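Local coordinates for L-threonine-O-3-phosphate decarboxylase (Porphyromonas gingivalis, PDB 3FKD), which probably binds pyridoxal 5'-phosphate and probably decarboxylates L-threonine O-3-phosphate, as a member of the class I and II aminotransferase family, at residues Val258-Ala263 with Gln329-Ala334; Thr23-Gly28 with Arg251-Asn256; Ala263-Arg266 with Glu271-Pro274; Glu291-Met296 with Met302-Ala307. All blocks are in the same frame, centred on the assembly; numbering follows the deposited sequence.

Contact 1 of 4, residues Val258-Ala263 with Gln329-Ala334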
loop_
_atom_site.group_PDB
_atom_site.type_symbol
_atom_site.label_atom_id
_atom_site.label_comp_id
_atom_site.label_asym_id
_atom_site.label_seq_id
_atom_site.Cartn_x
_atom_site.Cartn_y
_atom_site.Cartn_z
ATOM N N VAL A 258 -4.406 32.839 13.201
ATOM C CA VAL A 258 -4.353 33.791 14.278
ATOM C C VAL A 258 -5.731 34.452 14.450
ATOM O O VAL A 258 -6.266 34.430 15.542
ATOM C CB VAL A 258 -3.257 34.823 14.031
ATOM C CG1 VAL A 258 -3.370 35.994 15.006
ATOM C CG2 VAL A 258 -1.892 34.158 14.066
ATOM N N ASP A 259 -6.324 34.999 13.382
ATOM C CA ASP A 259 -7.678 35.567 13.490
ATOM C C ASP A 259 -8.700 34.530 13.954
ATOM O O ASP A 259 -9.727 34.882 14.530
ATOM C CB ASP A 259 -8.207 36.173 12.189
ATOM C CG ASP A 259 -7.232 37.113 11.513
ATOM O OD1 ASP A 259 -6.252 37.569 12.142
ATOM O OD2 ASP A 259 -7.469 37.381 10.311
ATOM N N PHE A 260 -8.435 33.251 13.688
ATOM C CA PHE A 260 -9.339 32.193 14.126
ATOM C C PHE A 260 -9.178 31.920 15.625
ATOM O O PHE A 260 -10.172 31.836 16.344
ATOM C CB PHE A 260 -9.100 30.933 13.302
ATOM C CG PHE A 260 -10.207 29.899 13.389
ATOM C CD1 PHE A 260 -11.445 30.213 13.901
ATOM C CD2 PHE A 260 -10.008 28.625 12.884
ATOM C CE1 PHE A 260 -12.450 29.275 13.947
ATOM C CE2 PHE A 260 -11.016 27.706 12.930
ATOM C CZ PHE A 260 -12.238 28.032 13.478
ATOM N N ILE A 261 -7.931 31.815 16.090
ATOM C CA ILE A 261 -7.644 31.501 17.485
ATOM C C ILE A 261 -8.046 32.608 18.461
ATOM O O ILE A 261 -8.513 32.337 19.568
ATOM C CB ILE A 261 -6.170 31.101 17.684
ATOM C CG1 ILE A 261 -5.893 29.758 16.948
ATOM C CG2 ILE A 261 -5.871 30.969 19.168
ATOM C CD1 ILE A 261 -4.448 29.260 17.001
ATOM N N THR A 262 -7.872 33.849 18.025
ATOM C CA THR A 262 -8.263 35.037 18.758
ATOM C C THR A 262 -9.758 35.050 19.010
ATOM O O THR A 262 -10.224 35.240 20.150
ATOM C CB THR A 262 -7.926 36.291 17.938
ATOM O OG1 THR A 262 -6.504 36.370 17.731
ATOM C CG2 THR A 262 -8.442 37.535 18.635
ATOM N N ALA A 263 -10.526 34.895 17.946
ATOM C CA ALA A 263 -11.960 34.807 18.101
ATOM C C ALA A 263 -12.317 33.633 19.009
ATOM O O ALA A 263 -13.136 33.801 19.913
ATOM C CB ALA A 263 -12.653 34.697 16.773
ATOM N N GLN A 329 -15.536 32.151 10.424
ATOM C CA GLN A 329 -16.467 33.064 11.066
ATOM C C GLN A 329 -17.731 32.274 11.429
ATOM O O GLN A 329 -18.189 32.261 12.574
ATOM C CB GLN A 329 -16.766 34.253 10.142
ATOM C CG GLN A 329 -17.510 35.425 10.802
ATOM C CD GLN A 329 -16.652 36.232 11.807
ATOM O OE1 GLN A 329 -15.660 35.717 12.356
ATOM N NE2 GLN A 329 -17.041 37.505 12.048
ATOM N N LEU A 330 -18.254 31.564 10.448
ATOM C CA LEU A 330 -19.470 30.799 10.614
ATOM C C LEU A 330 -19.323 29.587 11.565
ATOM O O LEU A 330 -20.319 29.051 12.069
ATOM C CB LEU A 330 -19.922 30.350 9.245
ATOM C CG LEU A 330 -21.167 29.493 9.173
ATOM C CD1 LEU A 330 -22.228 30.043 10.116
ATOM C CD2 LEU A 330 -21.632 29.458 7.706
ATOM N N PHE A 331 -18.090 29.165 11.823
ATOM C CA PHE A 331 -17.857 28.105 12.786
ATOM C C PHE A 331 -17.896 28.666 14.206
ATOM O O PHE A 331 -18.280 27.985 15.150
ATOM C CB PHE A 331 -16.523 27.415 12.488
ATOM C CG PHE A 331 -16.024 26.545 13.593
ATOM C CD1 PHE A 331 -15.956 25.179 13.434
ATOM C CD2 PHE A 331 -15.599 27.095 14.789
ATOM C CE1 PHE A 331 -15.474 24.370 14.460
ATOM C CE2 PHE A 331 -15.133 26.302 15.822
ATOM C CZ PHE A 331 -15.066 24.946 15.659
ATOM N N ILE A 332 -17.495 29.924 14.347
ATOM C CA ILE A 332 -17.575 30.612 15.632
ATOM C C ILE A 332 -19.023 30.782 16.166
ATOM O O ILE A 332 -19.266 30.652 17.357
ATOM C CB ILE A 332 -16.906 31.976 15.557
ATOM C CG1 ILE A 332 -15.432 31.812 15.246
ATOM C CG2 ILE A 332 -17.114 32.749 16.880
ATOM C CD1 ILE A 332 -14.614 31.662 16.478
ATOM N N LYS A 333 -19.977 31.089 15.293
ATOM C CA LYS A 333 -21.373 31.131 15.707
ATOM C C LYS A 333 -21.824 29.719 16.043
ATOM O O LYS A 333 -22.363 29.469 17.119
ATOM C CB LYS A 333 -22.231 31.734 14.610
ATOM C CG LYS A 333 -21.694 33.081 14.194
ATOM C CD LYS A 333 -22.735 33.988 13.533
ATOM C CE LYS A 333 -22.209 35.423 13.476
ATOM N NZ LYS A 333 -22.718 36.202 12.291
ATOM N N ALA A 334 -21.577 28.795 15.125
ATOM C CA ALA A 334 -21.906 27.406 15.341
ATOM C C ALA A 334 -21.505 27.016 16.757
ATOM O O ALA A 334 -22.284 26.432 17.493
ATOM C CB ALA A 334 -21.193 26.544 14.326
#

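Contact 2 of 4, residues Thr23-Gly28 with Arg251-Asn256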
loop_
_atom_site.group_PDB
_atom_site.type_symbol
_atom_site.label_atom_id
_atom_site.label_comp_id
_atom_site.label_asym_id
_atom_site.label_seq_id
_atom_site.Cartn_x
_atom_site.Cartn_y
_atom_site.Cartn_z
ATOM N N THR A 23 -5.879 17.253 8.929
ATOM C CA THR A 23 -4.669 18.028 8.870
ATOM C C THR A 23 -4.140 18.013 7.450
ATOM O O THR A 23 -2.955 18.144 7.233
ATOM C CB THR A 23 -3.594 17.499 9.831
ATOM O OG1 THR A 23 -3.322 16.125 9.546
ATOM C CG2 THR A 23 -4.056 17.647 11.302
ATOM N N VAL A 24 -5.028 17.846 6.479
ATOM C CA VAL A 24 -4.660 17.957 5.074
ATOM C C VAL A 24 -4.897 19.373 4.504
ATOM O O VAL A 24 -5.967 19.934 4.645
ATOM C CB VAL A 24 -5.422 16.891 4.237
ATOM C CG1 VAL A 24 -5.141 17.040 2.752
ATOM C CG2 VAL A 24 -5.072 15.466 4.743
ATOM N N TRP A 25 -3.888 19.944 3.854
ATOM C CA TRP A 25 -4.090 21.157 3.058
ATOM C C TRP A 25 -5.009 20.908 1.856
ATOM O O TRP A 25 -4.632 20.295 0.877
ATOM C CB TRP A 25 -2.764 21.803 2.635
ATOM C CG TRP A 25 -2.934 22.877 1.596
ATOM C CD1 TRP A 25 -2.459 22.853 0.315
ATOM C CD2 TRP A 25 -3.650 24.118 1.733
ATOM N NE1 TRP A 25 -2.813 23.993 -0.346
ATOM C CE2 TRP A 25 -3.544 24.796 0.490
ATOM C CE3 TRP A 25 -4.345 24.727 2.780
ATOM C CZ2 TRP A 25 -4.132 26.047 0.253
ATOM C CZ3 TRP A 25 -4.930 25.983 2.554
ATOM C CH2 TRP A 25 -4.818 26.630 1.292
ATOM N N THR A 26 -6.218 21.449 1.937
ATOM C CA THR A 26 -7.315 21.068 1.035
ATOM C C THR A 26 -7.637 22.052 -0.112
ATOM O O THR A 26 -8.276 21.692 -1.095
ATOM C CB THR A 26 -8.544 20.737 1.900
ATOM O OG1 THR A 26 -8.568 19.316 2.141
ATOM C CG2 THR A 26 -9.829 21.204 1.298
ATOM N N ASP A 27 -7.171 23.286 0.023
ATOM C CA ASP A 27 -7.546 24.352 -0.891
ATOM C C ASP A 27 -6.545 24.538 -2.036
ATOM O O ASP A 27 -6.595 25.543 -2.719
ATOM C CB ASP A 27 -7.732 25.676 -0.124
ATOM C CG ASP A 27 -9.190 26.124 -0.054
ATOM O OD1 ASP A 27 -10.063 25.265 -0.219
ATOM O OD2 ASP A 27 -9.475 27.333 0.159
ATOM N N GLY A 28 -5.647 23.576 -2.243
ATOM C CA GLY A 28 -4.673 23.657 -3.320
ATOM C C GLY A 28 -5.321 23.686 -4.701
ATOM O O GLY A 28 -6.467 23.304 -4.850
ATOM N N ARG A 251 1.729 31.684 4.677
ATOM C CA ARG A 251 1.561 32.916 5.455
ATOM C C ARG A 251 0.093 33.242 5.583
ATOM O O ARG A 251 -0.419 33.480 6.675
ATOM C CB ARG A 251 2.299 34.105 4.853
ATOM C CG ARG A 251 3.779 33.967 4.958
ATOM C CD ARG A 251 4.473 35.294 5.189
ATOM N NE ARG A 251 5.704 35.082 5.950
ATOM C CZ ARG A 251 6.761 34.394 5.504
ATOM N NH1 ARG A 251 6.752 33.853 4.277
ATOM N NH2 ARG A 251 7.826 34.246 6.293
ATOM N N LYS A 252 -0.596 33.202 4.464
ATOM C CA LYS A 252 -2.005 33.497 4.484
ATOM C C LYS A 252 -2.825 32.485 5.352
ATOM O O LYS A 252 -3.750 32.856 6.075
ATOM C CB LYS A 252 -2.468 33.643 3.031
ATOM C CG LYS A 252 -3.919 33.409 2.775
ATOM C CD LYS A 252 -4.170 31.948 2.368
ATOM C CE LYS A 252 -5.485 31.878 1.631
ATOM N NZ LYS A 252 -5.691 33.170 0.829
ATOM N N TRP A 253 -2.470 31.209 5.308
ATOM C CA TRP A 253 -3.124 30.225 6.163
ATOM C C TRP A 253 -2.846 30.451 7.670
ATOM O O TRP A 253 -3.733 30.347 8.504
ATOM C CB TRP A 253 -2.639 28.839 5.771
ATOM C CG TRP A 253 -3.567 27.717 6.158
ATOM C CD1 TRP A 253 -4.870 27.814 6.577
ATOM C CD2 TRP A 253 -3.265 26.317 6.091
ATOM N NE1 TRP A 253 -5.382 26.560 6.811
ATOM C CE2 TRP A 253 -4.427 25.622 6.495
ATOM C CE3 TRP A 253 -2.130 25.578 5.711
ATOM C CZ2 TRP A 253 -4.480 24.221 6.537
ATOM C CZ3 TRP A 253 -2.181 24.202 5.768
ATOM C CH2 TRP A 253 -3.350 23.531 6.182
ATOM N N GLN A 254 -1.589 30.721 7.981
ATOM C CA GLN A 254 -1.073 30.920 9.321
ATOM C C GLN A 254 -1.779 32.136 9.908
ATOM O O GLN A 254 -2.215 32.132 11.047
ATOM C CB GLN A 254 0.425 31.194 9.181
ATOM C CG GLN A 254 1.345 30.866 10.301
ATOM C CD GLN A 254 2.784 30.665 9.778
ATOM O OE1 GLN A 254 3.449 29.629 10.039
ATOM N NE2 GLN A 254 3.254 31.643 8.994
ATOM N N ARG A 255 -1.919 33.173 9.097
ATOM C CA ARG A 255 -2.520 34.400 9.543
ATOM C C ARG A 255 -4.052 34.305 9.702
ATOM O O ARG A 255 -4.606 34.864 10.630
ATOM C CB ARG A 255 -1.994 35.578 8.673
ATOM C CG ARG A 255 -2.969 36.564 8.147
ATOM C CD ARG A 255 -2.249 37.617 7.328
ATOM N NE ARG A 255 -2.287 37.401 5.867
ATOM C CZ ARG A 255 -3.390 37.505 5.112
ATOM N NH1 ARG A 255 -4.571 37.783 5.671
ATOM N NH2 ARG A 255 -3.324 37.315 3.794
ATOM N N ASN A 256 -4.739 33.572 8.847
ATOM C CA ASN A 256 -6.135 33.257 9.123
ATOM C C ASN A 256 -6.294 32.437 10.402
ATOM O O ASN A 256 -7.361 32.395 11.001
ATOM C CB ASN A 256 -6.734 32.464 7.976
ATOM C CG ASN A 256 -6.794 33.252 6.713
ATOM O OD1 ASN A 256 -6.965 34.472 6.749
ATOM N ND2 ASN A 256 -6.654 32.574 5.577
#

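Contact 3 of 4, residues Ala263-Arg266 with Glu271-Pro274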
loop_
_atom_site.group_PDB
_atom_site.type_symbol
_atom_site.label_atom_id
_atom_site.label_comp_id
_atom_site.label_asym_id
_atom_site.label_seq_id
_atom_site.Cartn_x
_atom_site.Cartn_y
_atom_site.Cartn_z
ATOM N N ALA A 263 -10.526 34.895 17.946
ATOM C CA ALA A 263 -11.960 34.807 18.101
ATOM C C ALA A 263 -12.317 33.633 19.009
ATOM O O ALA A 263 -13.136 33.801 19.913
ATOM C CB ALA A 263 -12.653 34.697 16.773
ATOM N N LEU A 264 -11.699 32.461 18.813
ATOM C CA LEU A 264 -12.029 31.350 19.676
ATOM C C LEU A 264 -11.784 31.601 21.185
ATOM O O LEU A 264 -12.598 31.190 22.024
ATOM C CB LEU A 264 -11.373 30.047 19.218
ATOM C CG LEU A 264 -12.018 29.400 17.976
ATOM C CD1 LEU A 264 -11.164 28.298 17.441
ATOM C CD2 LEU A 264 -13.428 28.913 18.193
ATOM N N ASN A 265 -10.675 32.241 21.543
ATOM C CA ASN A 265 -10.384 32.424 22.947
ATOM C C ASN A 265 -11.414 33.396 23.566
ATOM O O ASN A 265 -11.854 33.230 24.716
ATOM C CB ASN A 265 -8.949 32.904 23.156
ATOM C CG ASN A 265 -7.927 31.778 23.055
ATOM O OD1 ASN A 265 -8.165 30.663 23.497
ATOM N ND2 ASN A 265 -6.771 32.082 22.476
ATOM N N ARG A 266 -11.830 34.382 22.787
ATOM C CA ARG A 266 -12.817 35.330 23.265
ATOM C C ARG A 266 -14.044 34.611 23.764
ATOM O O ARG A 266 -14.745 35.112 24.654
ATOM C CB ARG A 266 -13.248 36.280 22.159
ATOM C CG ARG A 266 -12.290 37.391 21.928
ATOM C CD ARG A 266 -13.015 38.445 21.203
ATOM N NE ARG A 266 -12.226 39.663 21.127
ATOM C CZ ARG A 266 -12.555 40.701 20.381
ATOM N NH1 ARG A 266 -13.670 40.664 19.658
ATOM N NH2 ARG A 266 -11.772 41.761 20.375
ATOM N N GLU A 271 -11.032 27.045 25.604
ATOM C CA GLU A 271 -9.648 27.446 25.666
ATOM C C GLU A 271 -8.878 26.848 24.460
ATOM O O GLU A 271 -8.951 25.645 24.212
ATOM C CB GLU A 271 -9.087 26.933 26.993
ATOM C CG GLU A 271 -7.578 26.792 27.047
ATOM C CD GLU A 271 -7.074 26.454 28.456
ATOM O OE1 GLU A 271 -7.358 25.327 28.963
ATOM O OE2 GLU A 271 -6.380 27.322 29.043
ATOM N N VAL A 272 -8.156 27.668 23.709
ATOM C CA VAL A 272 -7.353 27.127 22.614
ATOM C C VAL A 272 -5.874 26.965 22.963
ATOM O O VAL A 272 -5.180 27.955 23.228
ATOM C CB VAL A 272 -7.505 27.937 21.298
ATOM C CG1 VAL A 272 -6.367 27.659 20.351
ATOM C CG2 VAL A 272 -8.810 27.588 20.616
ATOM N N HIS A 273 -5.394 25.720 22.954
ATOM C CA HIS A 273 -3.975 25.443 23.206
ATOM C C HIS A 273 -3.082 26.133 22.164
ATOM O O HIS A 273 -3.300 25.968 20.960
ATOM C CB HIS A 273 -3.715 23.938 23.230
ATOM C CG HIS A 273 -2.335 23.578 23.691
ATOM N ND1 HIS A 273 -1.206 23.841 22.943
ATOM C CD2 HIS A 273 -1.898 22.986 24.831
ATOM C CE1 HIS A 273 -0.136 23.428 23.601
ATOM N NE2 HIS A 273 -0.527 22.906 24.749
ATOM N N PRO A 274 -2.082 26.920 22.604
ATOM C CA PRO A 274 -1.198 27.592 21.639
ATOM C C PRO A 274 -0.658 26.669 20.557
ATOM O O PRO A 274 -0.366 25.507 20.842
ATOM C CB PRO A 274 -0.054 28.101 22.523
ATOM C CG PRO A 274 -0.769 28.486 23.784
ATOM C CD PRO A 274 -1.807 27.367 23.981
#

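Contact 4 of 4, residues Glu291-Met296 with Met302-Ala307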
loop_
_atom_site.group_PDB
_atom_site.type_symbol
_atom_site.label_atom_id
_atom_site.label_comp_id
_atom_site.label_asym_id
_atom_site.label_seq_id
_atom_site.Cartn_x
_atom_site.Cartn_y
_atom_site.Cartn_z
ATOM N N GLU A 291 -19.844 15.135 22.245
ATOM C CA GLU A 291 -20.998 16.045 22.217
ATOM C C GLU A 291 -20.863 17.157 21.169
ATOM O O GLU A 291 -21.746 17.350 20.358
ATOM C CB GLU A 291 -21.240 16.679 23.577
ATOM C CG GLU A 291 -21.965 15.798 24.571
ATOM C CD GLU A 291 -21.972 16.415 25.988
ATOM O OE1 GLU A 291 -21.856 17.672 26.096
ATOM O OE2 GLU A 291 -22.087 15.654 26.982
ATOM N N LEU A 292 -19.758 17.887 21.213
ATOM C CA LEU A 292 -19.530 18.994 20.287
ATOM C C LEU A 292 -19.580 18.573 18.819
ATOM O O LEU A 292 -20.179 19.279 18.000
ATOM C CB LEU A 292 -18.207 19.712 20.580
ATOM C CG LEU A 292 -17.948 21.019 19.804
ATOM C CD1 LEU A 292 -19.091 22.041 19.936
ATOM C CD2 LEU A 292 -16.648 21.654 20.256
ATOM N N LYS A 293 -18.977 17.422 18.509
ATOM C CA LYS A 293 -18.781 16.969 17.134
ATOM C C LYS A 293 -20.084 16.539 16.447
ATOM O O LYS A 293 -20.258 16.707 15.233
ATOM C CB LYS A 293 -17.760 15.811 17.093
ATOM C CG LYS A 293 -17.718 15.062 15.775
ATOM C CD LYS A 293 -16.842 13.794 15.831
ATOM C CE LYS A 293 -16.697 13.110 14.430
ATOM N NZ LYS A 293 -16.364 11.674 14.580
ATOM N N LYS A 294 -20.975 15.956 17.233
ATOM C CA LYS A 294 -22.281 15.530 16.764
ATOM C C LYS A 294 -23.209 16.722 16.425
ATOM O O LYS A 294 -23.974 16.688 15.457
ATOM C CB LYS A 294 -22.906 14.653 17.835
ATOM C CG LYS A 294 -24.282 14.187 17.512
ATOM C CD LYS A 294 -25.155 14.148 18.767
ATOM C CE LYS A 294 -26.318 13.193 18.596
ATOM N NZ LYS A 294 -25.841 11.796 18.770
ATOM N N TYR A 295 -23.121 17.766 17.237
ATOM C CA TYR A 295 -23.899 18.997 17.078
ATOM C C TYR A 295 -23.475 19.796 15.821
ATOM O O TYR A 295 -24.268 20.024 14.911
ATOM C CB TYR A 295 -23.664 19.831 18.331
ATOM C CG TYR A 295 -24.283 21.204 18.334
ATOM C CD1 TYR A 295 -25.589 21.390 18.795
ATOM C CD2 TYR A 295 -23.563 22.323 17.918
ATOM C CE1 TYR A 295 -26.174 22.638 18.825
ATOM C CE2 TYR A 295 -24.142 23.581 17.937
ATOM C CZ TYR A 295 -25.454 23.728 18.398
ATOM O OH TYR A 295 -26.064 24.961 18.430
HETATM N N MSE A 296 -22.213 20.213 15.803
HETATM C CA MSE A 296 -21.580 20.813 14.661
HETATM C C MSE A 296 -21.890 20.076 13.341
HETATM O O MSE A 296 -22.120 20.696 12.322
HETATM C CB MSE A 296 -20.076 20.877 14.912
HETATM C CG MSE A 296 -19.708 21.652 16.157
HETATM SE SE MSE A 296 -20.229 23.566 16.026
HETATM C CE MSE A 296 -18.785 24.152 14.811
HETATM N N MSE A 302 -20.793 20.887 9.895
HETATM C CA MSE A 302 -19.366 21.075 10.024
HETATM C C MSE A 302 -18.729 19.888 10.705
HETATM O O MSE A 302 -19.167 19.470 11.779
HETATM C CB MSE A 302 -19.077 22.329 10.827
HETATM C CG MSE A 302 -19.205 23.586 10.016
HETATM SE SE MSE A 302 -19.217 25.207 11.111
HETATM C CE MSE A 302 -21.087 25.766 10.848
ATOM N N LEU A 303 -17.669 19.368 10.106
ATOM C CA LEU A 303 -16.958 18.275 10.738
ATOM C C LEU A 303 -15.740 18.722 11.543
ATOM O O LEU A 303 -14.964 19.539 11.102
ATOM C CB LEU A 303 -16.602 17.145 9.737
ATOM C CG LEU A 303 -16.146 15.840 10.421
ATOM C CD1 LEU A 303 -17.288 15.205 11.197
ATOM C CD2 LEU A 303 -15.594 14.814 9.438
ATOM N N ILE A 304 -15.586 18.151 12.733
ATOM C CA ILE A 304 -14.441 18.426 13.595
ATOM C C ILE A 304 -13.824 17.096 14.009
ATOM O O ILE A 304 -14.498 16.081 13.964
ATOM C CB ILE A 304 -14.857 19.219 14.861
ATOM C CG1 ILE A 304 -15.655 18.340 15.817
ATOM C CG2 ILE A 304 -15.714 20.353 14.477
ATOM C CD1 ILE A 304 -15.977 18.993 17.076
ATOM N N ARG A 305 -12.554 17.108 14.410
ATOM C CA ARG A 305 -11.897 15.939 14.981
ATOM C C ARG A 305 -12.009 15.819 16.522
ATOM O O ARG A 305 -11.343 16.523 17.273
ATOM C CB ARG A 305 -10.428 15.915 14.539
ATOM C CG ARG A 305 -9.565 14.842 15.167
ATOM C CD ARG A 305 -9.842 13.439 14.633
ATOM N NE ARG A 305 -8.605 12.635 14.530
ATOM C CZ ARG A 305 -8.187 11.813 15.489
ATOM N NH1 ARG A 305 -8.900 11.671 16.602
ATOM N NH2 ARG A 305 -7.063 11.135 15.344
ATOM N N ASP A 306 -12.845 14.898 16.979
ATOM C CA ASP A 306 -12.762 14.460 18.367
ATOM C C ASP A 306 -11.338 13.963 18.662
ATOM O O ASP A 306 -10.886 12.923 18.135
ATOM C CB ASP A 306 -13.781 13.355 18.634
ATOM C CG ASP A 306 -13.840 12.933 20.099
ATOM O OD1 ASP A 306 -12.817 13.012 20.829
ATOM O OD2 ASP A 306 -14.941 12.519 20.522
ATOM N N ALA A 307 -10.619 14.718 19.477
ATOM C CA ALA A 307 -9.252 14.373 19.835
ATOM C C ALA A 307 -9.115 13.426 21.071
ATOM O O ALA A 307 -8.003 13.130 21.508
ATOM C CB ALA A 307 -8.445 15.644 20.040
HETATM O O HOH W 1 -13.255 12.319 15.281
#

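Contact 1 of 4, residues Val258-Ala263 with Gln329-Ala334
The helical segment carrying Phe260 and Ala263 runs nearly parallel to the one carrying Phe331 and Ile332, with a crossing angle of -17° and axes 10.5 Å apart at their closest. That spacing is wide, and large side chains bridge it. Phe260 has CG anti to its backbone N (chi1 -164°), which carries the ring across to the partner helix. There its leading edge meets the face of the Phe331 ring in an offset edge-to-face pair, the planes at 86° and the centroids 5.5 Å apart. The CZ corner does the touching, 3.7 Å from CD2 of Phe331, and it lies over one face of that ring while CD2 in turn lies in the plane of the Phe260 ring. The same edge also meets Ile332, whose CD1 stands 4.1 Å from CE1 of Phe260; these two side chains pass each other in opposite directions. The same methyl, CD1 of Ile332, packs against Ala263 CB at 3.6 Å. The interaction is wholly apolar. Around it, Leu264 of helix 250-266 touches both Phe331 and Ile332, and Phe20 brings a third ring to Phe331. Beyond them, Phe331 rests on Met302 and Ile304 of strand 302-306 and on Met296 of helix 289-298, which places the helix pair against the five-stranded mixed sheet that holds strand 302-306.

Contact 2 of 4, residues Thr23-Gly28 with Arg251-Asn256
Trp25 and Trp253 meet through their six-membered rings, the edge of Trp25 directed at the face of Trp253. The planes are inclined at 55°, and the ring centroids lie only 4.7 Å apart. CE3 of Trp25 is the atom that leads: it sits 3.5 Å above the plane of Trp253, 3.7 Å from both CZ3 and CH2 of that residue and at almost the same distance from the other atoms of its benzene ring. CZ3 of Trp25 extends the contact to the ring-fusion bond, 3.9 Å from Trp253 CD2, while CB of Trp25 reaches the CZ3-CH2 end of the ring, 4.0 Å from Trp253 CH2. The two side chains run past one another in opposite directions. This pairing ties the irregular segment between strand 18-19 and helix 31-39 to the first turn of helix 250-266, joining distant parts of an aminotransferase-type fold. On the loop side the chain curls back so that Asp27 N lies 3.9 Å above the plane of the Trp25 indole, over its centre, and backbone bonds to His197 hold Trp25 in place. On the helix side CG of Trp253 is anti to its backbone N (chi1 -157°), pointing the indole at the loop; its NE1 donates to Thr322 O, which helps fix the rotation of the ring, and Phe172 brings another ring to it. Asp27 forms a salt bridge with Arg324, and Val24, just before Trp25, packs on Tyr47 of the second subunit.

Contact 3 of 4, residues Ala263-Arg266 with Glu271-Pro274
A tight helix-to-strand connection is closed here, where Asn265 and Leu264, near the C-terminal end of helix 250-266, meet Val272 on the edge strand 270-272. The one polar link is a hydrogen bond from the backbone N of Val272 to OD1 of Asn265, 3.0 Å long with an N-H...O angle of 158°. The donor lies in the carbonyl plane of the amide and approaches almost straight on to the C=O, at a C=O...N angle of 159°. With chi1 at -79° the Asn265 amide lies opposite its own carbonyl carbon, beside the backbone N, which swings it off the helix toward the strand; OD1 then also touches Val272 CB at 3.6 Å. Glu271 and His273 make their backbone bonds to Arg283 and Leu281 of strand 279-284, whereas the N-H of Val272, between them, is taken up by the Asn265 side chain. Beside the polar link runs an apolar one: CG2 of Val272 packs on CB of Leu264 at 3.8 Å and on its CD1 at 4.0 Å, the two side chains meeting at a slant. Phe280 touches both Val272 and Leu264 and continues the apolar layer into the sheet. Just beyond, ND1 of His273 donates to Pro274 O, 2.8 Å away. The whole is a helix-to-strand turn leading into the outermost strand within this chain, antiparallel to strand 279-284, with a helix side chain bonded to that strand's backbone.

Contact 4 of 4, residues Glu291-Met296 with Met302-Ala307
Lys293 and Ile304 lie at the heart of this interface. CG1 of Ile304 takes the crowded position between its backbone N and carbonyl carbon (chi1 71°), and this pushes the CG1-CD1 arm under the helix: CG1 comes 3.5 Å from Lys293 CB, and CD1 reaches 3.9 Å from CG of Leu292. The aliphatic chain of Lys293, extended from CG onward, drapes across the strand, with CE 3.7 Å from Ile304 O and 3.9 Å from CD1 of Leu303, whose side chain runs beside it in the same direction. Its NZ shares one water, by weak bonds, with the backbone N of Asp306, while the Asp306 carboxylate turns instead to Ser308 N. At the other end Met296 and Met302, both selenomethionine, pair up. The backbone N of Met302 donates to Met296 O at 2.8 Å in a nearly straight bond (172°), although the donor stands 41° above the carbonyl plane. CE of Met296 meets SE of Met302 at 3.9 Å. The chain thus turns through a short loop from helix 289-298 into strand 302-306, a helix-turn-strand unit of the small mixed sheet, with the helix packed over one face of its own following strand. That strand is held between neighbours: Leu303 bonds through its backbone to Val18 and Phe20, and Arg305 to Arg319. Behind the helix, on helix 325-339, Ala334 supports Met296 and Phe338 supports Leu292. Arg305, its CB directed away from the helix, uses NH1 to reach both Asp306 O and Asn309 OD1.

Helix 250-266 threads contacts 2, 1 and 3 in that order. Contacts 1 and 3 share Ala263 and have centres about 9 Å apart; Phe331 CE2 lies 3.9 Å from Leu264 CD2 between them. Contact 4, about 15 Å from contact 1 centre to centre, is nested in the loop that contact 1 closes, and Ala334 CB meets Met302 CE there at 3.6 Å. Contacts 3 and 4 reach the same sheet without touching. Contact 2, about 15 Å from contact 1 and 20 Å from contact 4 between centres, is the one that touches the second subunit. In this enzyme family the pyridoxal phosphate pocket lies near the subunit interface, so contact 2 is probably the nearest to it.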